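Local coordinates for protein prolyl-tRNA synthetase (Giardia lamblia ATCC 50803, PDB 3IAL) that probably charges tRNA(Pro) with L-proline at the expense of ATP, by way of a prolyl-adenylate intermediate, at residues D22-W27 with M230-V235; Y356-G361 with V381-G386; E67-V72 with K144-C149. All blocks are in the same frame, centred on the assembly; numbering follows the deposited sequence.

Interaction 1: residues D22-W27 with M230-V235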
loop_
_atom_site.group_PDB
_atom_site.type_symbol
_atom_site.label_atom_id
_atom_site.label_comp_id
_atom_site.label_asym_id
_atom_site.label_seq_id
_atom_site.Cartn_x
_atom_site.Cartn_y
_atom_site.Cartn_z
ATOM N N ASP B 22 -27.864 -4.033 -22.772
ATOM C CA ASP B 22 -27.528 -3.326 -24.007
ATOM C C ASP B 22 -26.627 -2.099 -23.793
ATOM O O ASP B 22 -25.818 -1.774 -24.669
ATOM C CB ASP B 22 -28.806 -2.922 -24.752
ATOM C CG ASP B 22 -29.554 -4.116 -25.349
ATOM O OD1 ASP B 22 -29.369 -5.268 -24.895
ATOM O OD2 ASP B 22 -30.337 -3.895 -26.288
ATOM N N THR B 23 -26.758 -1.431 -22.641
ATOM C CA THR B 23 -26.061 -0.156 -22.388
ATOM C C THR B 23 -24.794 -0.260 -21.530
ATOM O O THR B 23 -24.011 0.686 -21.490
ATOM C CB THR B 23 -26.987 0.896 -21.703
ATOM O OG1 THR B 23 -27.298 0.486 -20.365
ATOM C CG2 THR B 23 -28.286 1.114 -22.495
ATOM N N PHE B 24 -24.585 -1.393 -20.853
ATOM C CA PHE B 24 -23.541 -1.475 -19.830
ATOM C C PHE B 24 -22.161 -1.000 -20.271
ATOM O O PHE B 24 -21.525 -0.243 -19.560
ATOM C CB PHE B 24 -23.391 -2.879 -19.245
ATOM C CG PHE B 24 -22.243 -2.975 -18.282
ATOM C CD1 PHE B 24 -22.298 -2.309 -17.068
ATOM C CD2 PHE B 24 -21.081 -3.652 -18.619
ATOM C CE1 PHE B 24 -21.221 -2.355 -16.183
ATOM C CE2 PHE B 24 -20.012 -3.710 -17.737
ATOM C CZ PHE B 24 -20.083 -3.055 -16.521
ATOM N N ALA B 25 -21.699 -1.483 -21.422
ATOM C CA ALA B 25 -20.382 -1.127 -21.969
ATOM C C ALA B 25 -20.200 0.393 -22.071
ATOM O O ALA B 25 -19.165 0.926 -21.686
ATOM C CB ALA B 25 -20.177 -1.782 -23.342
ATOM N N ASP B 26 -21.219 1.082 -22.570
ATOM C CA ASP B 26 -21.204 2.555 -22.629
ATOM C C ASP B 26 -21.343 3.209 -21.253
ATOM O O ASP B 26 -20.720 4.233 -20.986
ATOM C CB ASP B 26 -22.309 3.064 -23.543
ATOM C CG ASP B 26 -22.078 2.689 -24.988
ATOM O OD1 ASP B 26 -20.911 2.448 -25.356
ATOM O OD2 ASP B 26 -23.059 2.638 -25.746
ATOM N N TRP B 27 -22.170 2.616 -20.399
ATOM C CA TRP B 27 -22.362 3.091 -19.033
ATOM C C TRP B 27 -21.040 3.068 -18.285
ATOM O O TRP B 27 -20.660 4.048 -17.629
ATOM C CB TRP B 27 -23.402 2.215 -18.336
ATOM C CG TRP B 27 -23.712 2.609 -16.953
ATOM C CD1 TRP B 27 -24.729 3.422 -16.535
ATOM C CD2 TRP B 27 -23.020 2.193 -15.782
ATOM N NE1 TRP B 27 -24.706 3.539 -15.163
ATOM C CE2 TRP B 27 -23.659 2.803 -14.678
ATOM C CE3 TRP B 27 -21.924 1.357 -15.551
ATOM C CZ2 TRP B 27 -23.236 2.599 -13.373
ATOM C CZ3 TRP B 27 -21.499 1.163 -14.241
ATOM C CH2 TRP B 27 -22.144 1.787 -13.177
ATOM N N MET B 230 -21.601 -9.961 -14.971
ATOM C CA MET B 230 -21.624 -8.512 -15.138
ATOM C C MET B 230 -22.938 -8.081 -15.800
ATOM O O MET B 230 -23.633 -8.919 -16.390
ATOM C CB MET B 230 -20.429 -8.082 -15.983
ATOM C CG MET B 230 -19.090 -8.368 -15.301
ATOM S SD MET B 230 -18.725 -7.182 -13.995
ATOM C CE MET B 230 -18.313 -5.749 -14.974
ATOM N N PRO B 231 -23.289 -6.784 -15.707
ATOM C CA PRO B 231 -24.584 -6.321 -16.243
ATOM C C PRO B 231 -24.801 -6.560 -17.737
ATOM O O PRO B 231 -25.939 -6.609 -18.167
ATOM C CB PRO B 231 -24.587 -4.816 -15.936
ATOM C CG PRO B 231 -23.656 -4.659 -14.792
ATOM C CD PRO B 231 -22.599 -5.718 -14.954
ATOM N N CYS B 232 -23.728 -6.712 -18.510
ATOM C CA CYS B 232 -23.825 -7.037 -19.938
ATOM C C CYS B 232 -24.177 -8.508 -20.188
ATOM O O CYS B 232 -24.532 -8.867 -21.296
ATOM C CB CYS B 232 -22.512 -6.710 -20.653
ATOM S SG CYS B 232 -21.042 -7.573 -19.965
ATOM N N GLY B 233 -24.061 -9.358 -19.167
ATOM C CA GLY B 233 -24.363 -10.777 -19.314
ATOM C C GLY B 233 -23.147 -11.660 -19.531
ATOM O O GLY B 233 -23.269 -12.888 -19.516
ATOM N N ARG B 234 -21.980 -11.055 -19.747
ATOM C CA ARG B 234 -20.723 -11.803 -19.751
ATOM C C ARG B 234 -20.277 -12.009 -18.317
ATOM O O ARG B 234 -20.681 -11.253 -17.428
ATOM C CB ARG B 234 -19.613 -11.051 -20.474
ATOM C CG ARG B 234 -19.869 -10.684 -21.915
ATOM C CD ARG B 234 -18.573 -10.156 -22.527
ATOM N NE ARG B 234 -18.787 -9.459 -23.790
ATOM C CZ ARG B 234 -19.280 -8.224 -23.909
ATOM N NH1 ARG B 234 -19.635 -7.518 -22.836
ATOM N NH2 ARG B 234 -19.427 -7.691 -25.122
ATOM N N VAL B 235 -19.444 -13.021 -18.092
ATOM C CA VAL B 235 -18.815 -13.227 -16.782
ATOM C C VAL B 235 -17.378 -12.684 -16.780
ATOM O O VAL B 235 -16.688 -12.691 -17.806
ATOM C CB VAL B 235 -18.773 -14.715 -16.367
ATOM C CG1 VAL B 235 -20.177 -15.271 -16.190
ATOM C CG2 VAL B 235 -17.963 -15.540 -17.381
#

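Interaction 2: residues Y356-G361 with V381-G386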
loop_
_atom_site.group_PDB
_atom_site.type_symbol
_atom_site.label_atom_id
_atom_site.label_comp_id
_atom_site.label_asym_id
_atom_site.label_seq_id
_atom_site.Cartn_x
_atom_site.Cartn_y
_atom_site.Cartn_z
ATOM N N TYR B 356 -24.252 15.545 -8.419
ATOM C CA TYR B 356 -22.835 15.242 -8.233
ATOM C C TYR B 356 -22.611 14.128 -7.207
ATOM O O TYR B 356 -21.892 13.175 -7.485
ATOM C CB TYR B 356 -22.070 16.508 -7.823
ATOM C CG TYR B 356 -20.600 16.294 -7.519
ATOM C CD1 TYR B 356 -19.657 16.235 -8.542
ATOM C CD2 TYR B 356 -20.152 16.159 -6.206
ATOM C CE1 TYR B 356 -18.303 16.044 -8.268
ATOM C CE2 TYR B 356 -18.794 15.961 -5.917
ATOM C CZ TYR B 356 -17.879 15.907 -6.955
ATOM O OH TYR B 356 -16.542 15.721 -6.688
ATOM N N TYR B 357 -23.217 14.254 -6.031
ATOM C CA TYR B 357 -23.033 13.263 -4.970
ATOM C C TYR B 357 -23.660 11.917 -5.312
ATOM O O TYR B 357 -23.132 10.872 -4.921
ATOM C CB TYR B 357 -23.498 13.799 -3.603
ATOM C CG TYR B 357 -22.614 14.939 -3.149
ATOM C CD1 TYR B 357 -21.248 14.744 -2.973
ATOM C CD2 TYR B 357 -23.123 16.216 -2.943
ATOM C CE1 TYR B 357 -20.415 15.777 -2.581
ATOM C CE2 TYR B 357 -22.291 17.266 -2.557
ATOM C CZ TYR B 357 -20.932 17.036 -2.380
ATOM O OH TYR B 357 -20.074 18.049 -2.002
ATOM N N GLU B 358 -24.746 11.931 -6.078
ATOM C CA GLU B 358 -25.324 10.682 -6.558
ATOM C C GLU B 358 -24.459 10.060 -7.655
ATOM O O GLU B 358 -24.249 8.849 -7.660
ATOM C CB GLU B 358 -26.775 10.883 -6.995
ATOM C CG GLU B 358 -27.677 11.219 -5.783
ATOM C CD GLU B 358 -29.154 10.953 -6.015
ATOM O OE1 GLU B 358 -29.570 10.758 -7.184
ATOM O OE2 GLU B 358 -29.899 10.937 -5.005
ATOM N N LEU B 359 -23.940 10.892 -8.557
ATOM C CA LEU B 359 -22.963 10.448 -9.568
ATOM C C LEU B 359 -21.779 9.735 -8.908
ATOM O O LEU B 359 -21.327 8.702 -9.393
ATOM C CB LEU B 359 -22.459 11.645 -10.382
ATOM C CG LEU B 359 -21.433 11.379 -11.482
ATOM C CD1 LEU B 359 -22.105 10.702 -12.659
ATOM C CD2 LEU B 359 -20.778 12.681 -11.910
ATOM N N LYS B 360 -21.299 10.292 -7.797
ATOM C CA LYS B 360 -20.125 9.767 -7.094
ATOM C C LYS B 360 -20.474 8.652 -6.107
ATOM O O LYS B 360 -19.594 8.119 -5.438
ATOM C CB LYS B 360 -19.409 10.895 -6.350
ATOM C CG LYS B 360 -18.996 12.069 -7.221
ATOM C CD LYS B 360 -17.736 11.782 -8.016
ATOM C CE LYS B 360 -16.463 12.181 -7.279
ATOM N NZ LYS B 360 -15.271 12.127 -8.198
ATOM N N GLY B 361 -21.759 8.329 -5.999
ATOM C CA GLY B 361 -22.233 7.198 -5.219
ATOM C C GLY B 361 -22.086 7.285 -3.717
ATOM O O GLY B 361 -21.979 6.252 -3.047
ATOM N N VAL B 381 -30.942 10.542 3.481
ATOM C CA VAL B 381 -31.343 9.923 2.219
ATOM C C VAL B 381 -30.264 8.941 1.767
ATOM O O VAL B 381 -29.154 9.363 1.458
ATOM C CB VAL B 381 -31.542 10.996 1.124
ATOM C CG1 VAL B 381 -32.020 10.359 -0.190
ATOM C CG2 VAL B 381 -32.527 12.084 1.602
ATOM N N PRO B 382 -30.573 7.627 1.755
ATOM C CA PRO B 382 -29.612 6.663 1.219
ATOM C C PRO B 382 -29.581 6.693 -0.306
ATOM O O PRO B 382 -30.582 7.030 -0.938
ATOM C CB PRO B 382 -30.129 5.300 1.724
ATOM C CG PRO B 382 -31.290 5.591 2.604
ATOM C CD PRO B 382 -31.775 6.959 2.274
ATOM N N ARG B 383 -28.443 6.322 -0.874
ATOM C CA ARG B 383 -28.183 6.477 -2.304
ATOM C C ARG B 383 -29.001 5.541 -3.204
ATOM O O ARG B 383 -29.389 5.927 -4.301
ATOM C CB ARG B 383 -26.678 6.274 -2.572
ATOM C CG ARG B 383 -26.264 6.258 -4.030
ATOM C CD ARG B 383 -26.628 7.545 -4.763
ATOM N NE ARG B 383 -26.213 7.470 -6.157
ATOM C CZ ARG B 383 -26.905 6.888 -7.137
ATOM N NH1 ARG B 383 -28.095 6.324 -6.913
ATOM N NH2 ARG B 383 -26.397 6.874 -8.366
ATOM N N ASP B 384 -29.240 4.311 -2.755
ATOM C CA ASP B 384 -29.872 3.300 -3.609
ATOM C C ASP B 384 -31.374 3.493 -3.808
ATOM O O ASP B 384 -31.906 3.093 -4.839
ATOM C CB ASP B 384 -29.606 1.894 -3.079
ATOM C CG ASP B 384 -30.229 1.654 -1.711
ATOM O OD1 ASP B 384 -30.263 2.604 -0.896
ATOM O OD2 ASP B 384 -30.682 0.515 -1.460
ATOM N N VAL B 385 -32.047 4.088 -2.825
ATOM C CA VAL B 385 -33.504 4.301 -2.892
ATOM C C VAL B 385 -33.865 5.756 -3.178
ATOM O O VAL B 385 -34.917 6.036 -3.760
ATOM C CB VAL B 385 -34.222 3.860 -1.588
ATOM C CG1 VAL B 385 -34.251 2.343 -1.485
ATOM C CG2 VAL B 385 -33.566 4.488 -0.357
ATOM N N GLY B 386 -33.009 6.673 -2.733
ATOM C CA GLY B 386 -33.114 8.077 -3.104
ATOM C C GLY B 386 -34.156 8.892 -2.353
ATOM O O GLY B 386 -34.643 8.498 -1.284
#

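Interaction 3: residues E67-V72 with K144-C149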
loop_
_atom_site.group_PDB
_atom_site.type_symbol
_atom_site.label_atom_id
_atom_site.label_comp_id
_atom_site.label_asym_id
_atom_site.label_seq_id
_atom_site.Cartn_x
_atom_site.Cartn_y
_atom_site.Cartn_z
ATOM N N GLU B 67 -5.261 -7.058 5.399
ATOM C CA GLU B 67 -5.718 -7.231 6.783
ATOM C C GLU B 67 -6.258 -8.636 7.068
ATOM O O GLU B 67 -5.956 -9.218 8.115
ATOM C CB GLU B 67 -6.817 -6.211 7.096
ATOM C CG GLU B 67 -6.341 -4.780 7.250
ATOM C CD GLU B 67 -7.501 -3.776 7.300
ATOM O OE1 GLU B 67 -8.683 -4.207 7.299
ATOM O OE2 GLU B 67 -7.225 -2.551 7.343
ATOM N N GLU B 68 -7.067 -9.165 6.150
ATOM C CA GLU B 68 -7.676 -10.500 6.307
ATOM C C GLU B 68 -6.642 -11.620 6.135
ATOM O O GLU B 68 -6.689 -12.636 6.831
ATOM C CB GLU B 68 -8.806 -10.698 5.301
ATOM C CG GLU B 68 -10.023 -9.812 5.532
ATOM C CD GLU B 68 -10.638 -10.018 6.908
ATOM O OE1 GLU B 68 -10.973 -11.176 7.241
ATOM O OE2 GLU B 68 -10.758 -9.023 7.655
ATOM N N TYR B 69 -5.710 -11.429 5.206
ATOM C CA TYR B 69 -4.598 -12.354 5.042
ATOM C C TYR B 69 -3.741 -12.395 6.310
ATOM O O TYR B 69 -3.379 -13.472 6.759
ATOM C CB TYR B 69 -3.751 -12.000 3.812
ATOM C CG TYR B 69 -4.273 -12.529 2.467
ATOM C CD1 TYR B 69 -5.219 -13.555 2.387
ATOM C CD2 TYR B 69 -3.785 -12.015 1.276
ATOM C CE1 TYR B 69 -5.671 -14.022 1.158
ATOM C CE2 TYR B 69 -4.234 -12.474 0.055
ATOM C CZ TYR B 69 -5.174 -13.479 -0.001
ATOM O OH TYR B 69 -5.607 -13.933 -1.228
ATOM N N ALA B 70 -3.460 -11.236 6.901
ATOM C CA ALA B 70 -2.706 -11.174 8.163
ATOM C C ALA B 70 -3.357 -12.015 9.267
ATOM O O ALA B 70 -2.659 -12.691 10.014
ATOM C CB ALA B 70 -2.534 -9.728 8.637
ATOM N N LYS B 71 -4.687 -11.977 9.359
ATOM C CA LYS B 71 -5.410 -12.713 10.406
ATOM C C LYS B 71 -5.296 -14.225 10.254
ATOM O O LYS B 71 -5.401 -14.949 11.238
ATOM C CB LYS B 71 -6.896 -12.346 10.417
ATOM C CG LYS B 71 -7.226 -10.950 10.918
ATOM C CD LYS B 71 -8.742 -10.746 10.893
ATOM C CE LYS B 71 -9.140 -9.289 10.918
ATOM N NZ LYS B 71 -10.597 -9.141 10.637
ATOM N N VAL B 72 -5.110 -14.706 9.025
ATOM C CA VAL B 72 -4.944 -16.145 8.792
ATOM C C VAL B 72 -3.468 -16.506 8.538
ATOM O O VAL B 72 -3.170 -17.524 7.913
ATOM C CB VAL B 72 -5.903 -16.680 7.669
ATOM C CG1 VAL B 72 -7.362 -16.511 8.091
ATOM C CG2 VAL B 72 -5.657 -16.000 6.329
ATOM N N LYS B 144 3.929 -18.590 4.228
ATOM C CA LYS B 144 2.761 -17.959 3.617
ATOM C C LYS B 144 3.001 -16.470 3.456
ATOM O O LYS B 144 3.152 -15.751 4.445
ATOM C CB LYS B 144 1.523 -18.184 4.496
ATOM C CG LYS B 144 1.252 -19.642 4.865
ATOM C CD LYS B 144 -0.147 -19.820 5.438
ATOM C CE LYS B 144 -0.377 -21.223 5.953
ATOM N NZ LYS B 144 -1.767 -21.432 6.432
ATOM N N ILE B 145 3.032 -16.000 2.211
ATOM C CA ILE B 145 3.248 -14.591 1.953
ATOM C C ILE B 145 2.252 -14.037 0.942
ATOM O O ILE B 145 1.506 -14.777 0.325
ATOM C CB ILE B 145 4.713 -14.309 1.522
ATOM C CG1 ILE B 145 5.135 -15.146 0.307
ATOM C CG2 ILE B 145 5.680 -14.590 2.699
ATOM C CD1 ILE B 145 4.625 -14.664 -1.017
ATOM N N HIS B 146 2.224 -12.717 0.812
ATOM C CA HIS B 146 1.436 -12.066 -0.217
ATOM C C HIS B 146 2.000 -10.680 -0.455
ATOM O O HIS B 146 2.695 -10.142 0.403
ATOM C CB HIS B 146 -0.037 -11.978 0.187
ATOM C CG HIS B 146 -0.293 -11.048 1.322
ATOM N ND1 HIS B 146 -0.676 -9.736 1.137
ATOM C CD2 HIS B 146 -0.200 -11.230 2.658
ATOM C CE1 HIS B 146 -0.820 -9.155 2.314
ATOM N NE2 HIS B 146 -0.528 -10.035 3.253
ATOM N N GLN B 147 1.706 -10.118 -1.623
ATOM C CA GLN B 147 2.117 -8.764 -1.950
ATOM C C GLN B 147 1.061 -8.053 -2.781
ATOM O O GLN B 147 0.370 -8.663 -3.587
ATOM C CB GLN B 147 3.448 -8.754 -2.688
ATOM C CG GLN B 147 3.432 -9.406 -4.057
ATOM C CD GLN B 147 4.797 -9.374 -4.707
ATOM O OE1 GLN B 147 5.781 -8.989 -4.071
ATOM N NE2 GLN B 147 4.871 -9.790 -5.976
ATOM N N THR B 148 0.949 -6.754 -2.550
ATOM C CA THR B 148 0.065 -5.885 -3.298
ATOM C C THR B 148 0.992 -5.083 -4.171
ATOM O O THR B 148 1.913 -4.446 -3.670
ATOM C CB THR B 148 -0.698 -4.941 -2.367
ATOM O OG1 THR B 148 -1.588 -5.712 -1.557
ATOM C CG2 THR B 148 -1.472 -3.887 -3.166
ATOM N N CYS B 149 0.769 -5.136 -5.473
ATOM C CA CYS B 149 1.689 -4.519 -6.422
ATOM C C CYS B 149 1.016 -4.480 -7.783
ATOM O O CYS B 149 -0.159 -4.824 -7.907
ATOM C CB CYS B 149 2.998 -5.319 -6.506
ATOM S SG CYS B 149 2.819 -6.985 -7.261
HETATM O O HOH W 1 -3.854 -19.183 5.749
HETATM O O HOH W 2 -2.184 -19.913 8.543
#

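Interaction 1: residues D22-W27 with M230-V235
The benzyl group of Phe24, on the first turn of helix 24-34, is the bump of this contact, and the hollow that receives it is formed by Met230, Pro231 and Cys232. With CG anti to the backbone N (chi1 175°), the ring stands out from the helix and is met along its whole length. Pro231 crosses one face at a slant, with its CD over the ring toward the rim: CD sits 3.9 Å from the Phe24 ring centroid and only 14° off the normal, a CH-pi contact, while Pro231 CG presses on Phe24 CD1 at 3.5 Å. The far end of the ring is stopped by the methyl of Met230, whose chain bends at both chi2 and chi3 and brings CE to 3.6 Å from Phe24 CZ. Nearer the helix, Cys232 closes the hollow with its CB 3.9 Å from Phe24 CD2, and its SG stands obliquely to the ring, 5.2 Å from the centroid, in a sulfur-aromatic contact.

The hollow owes its shape to a type I beta turn from Met230 to Gly233, closed by a bond from Gly233 N to Met230 O. The turn lies in the connection between antiparallel strands 222-229 and 235-245 of the class II synthetase core. Gly233, the last residue of the turn, has positive phi, as glycine readily allows. Met230 N also bonds to Arg234 O at 2.9 Å, and Arg234 N reaches back to Cys232 SG in a weak bond. No hydrogen bond crosses between the two segments. Ser283 of helix 276-285 touches Phe24, Met230 and Pro231, and the C-terminal Tyr518 touches Phe24, Met230 and Cys232 while making a cation-pi contact with Arg234.

Interaction 2: residues Y356-G361 with V381-G386
Arg383 reaches from just beyond strand 377-382 to the end of helix 350-359 and grips one backbone oxygen, that of Glu358, with two nitrogens side-on. The bond from Arg383 NE to Glu358 O is 2.8 Å long and that from Arg383 NH2 to the same atom is 3.0 Å. Both are moderately bent, the NE bond being the straighter at 149°. The oxygen lies at the edge of the guanidinium, close to its plane. Relative to the carbonyl plane, NE is tilted by 19°, whereas NH2 stands well above it. Gly361 N is a third donor to Glu358 O, so three N-H groups converge on this oxygen near the helix C-terminus, and the two bonds from Arg383 fix the rotation of its guanidinium.

Van der Waals contact of the glutamate stem accompanies the polar grip. Glu358 CB lies over one face of the guanidinium, 3.6 Å from Arg383 NE, and Glu358 CG is 4.0 Å from Arg383 CD. The bend of Arg383 at chi2 (59°) turns the chain across the glutamate stem.

Charge plays a looser part: Glu358 OE1 and Arg383 NH1 remain 4.7 Å apart, so the attraction is probably modest. The stronger partner of Arg383 NH1 is Asp287, in a salt bridge, while Glu358 OE2 makes a long, weak ion pair with Arg365.

Gly361 leaves the helix at positive phi in a Schellman motif. The contact thus joins a capped helix C-terminus to the end of a neighbouring strand in the mixed five-stranded sheet of the class IIa anticodon-binding domain.

Interaction 3: residues E67-V72 with K144-C149
Tyr69, near the end of helix 52-71, packs upon His146 of strand 143-152. In the class II synthetase fold this is consistent with the long helix of motif 1 resting on the first strand of the antiparallel motif 2 pair, 143-152 with 167-177. Strand 143-152 also runs parallel to 75-76, and the Tyr69 side chain is about 8 Å from the bound prolyl-adenylate.

The two aromatic rings meet obliquely, with centroids 5.1 Å apart and planes at 59°. Tyr69 CD2 stands over a face of the imidazole, offset toward its rim and 3.6 Å from His146 CG. Tyr69 CB approaches over the face too, 4.1 Å from the imidazole centroid, in a CH-pi contact. With chi1 of His146 at 68°, CG is flanked by both the backbone N and the carbonyl carbon, which swings the imidazole under the tyrosine stem. A hydrogen bond between His146 ND1 and Asn171 ND2 holds the imidazole from the neighbouring strand, and Tyr69 itself also touches Asn171 and Ala173 there.

Polar contact at the helix end is indirect. Two waters bridge Val72 O and Lys144 NZ, each donating to the carbonyl oxygen and accepting from the ammonium. Lys144 reaches there on an extended chain and is hydrogen-bonded to Gln186 of helix 180-201 as well. Within the helix, Lys71 and Glu68 form a salt bridge of their own.

One water lies 2.8 Å from Val72 O and 3.1 Å from Lys144 NZ. The other is 2.7 Å from Val72 O. Its distance to Lys144 NZ is 2.6 Å.

How the interactions relate
From the N terminus, the chain enters interaction 1 at residues 22-27 and passes through helix 52-71, where interaction 3 opens. Strand 143-152 closes that shorter loop, which lies within the larger one completed when residues 230-235 return to helix 24-34. Interaction 2 follows in series, closing a short loop between residues 356-361 and 381-386. Interaction 1 brings helix 24-34 onto the turn between strands 222-229 and 235-245, and interaction 3 joins helix 52-71 to strand 143-152 within the catalytic domain, on the opposite side of the chain's centre, whereas interaction 2 is internal to the anticodon-binding domain. Interactions 1 and 2 approach to about 7 Å between nearest atoms; interaction 3 is about 20 Å from each.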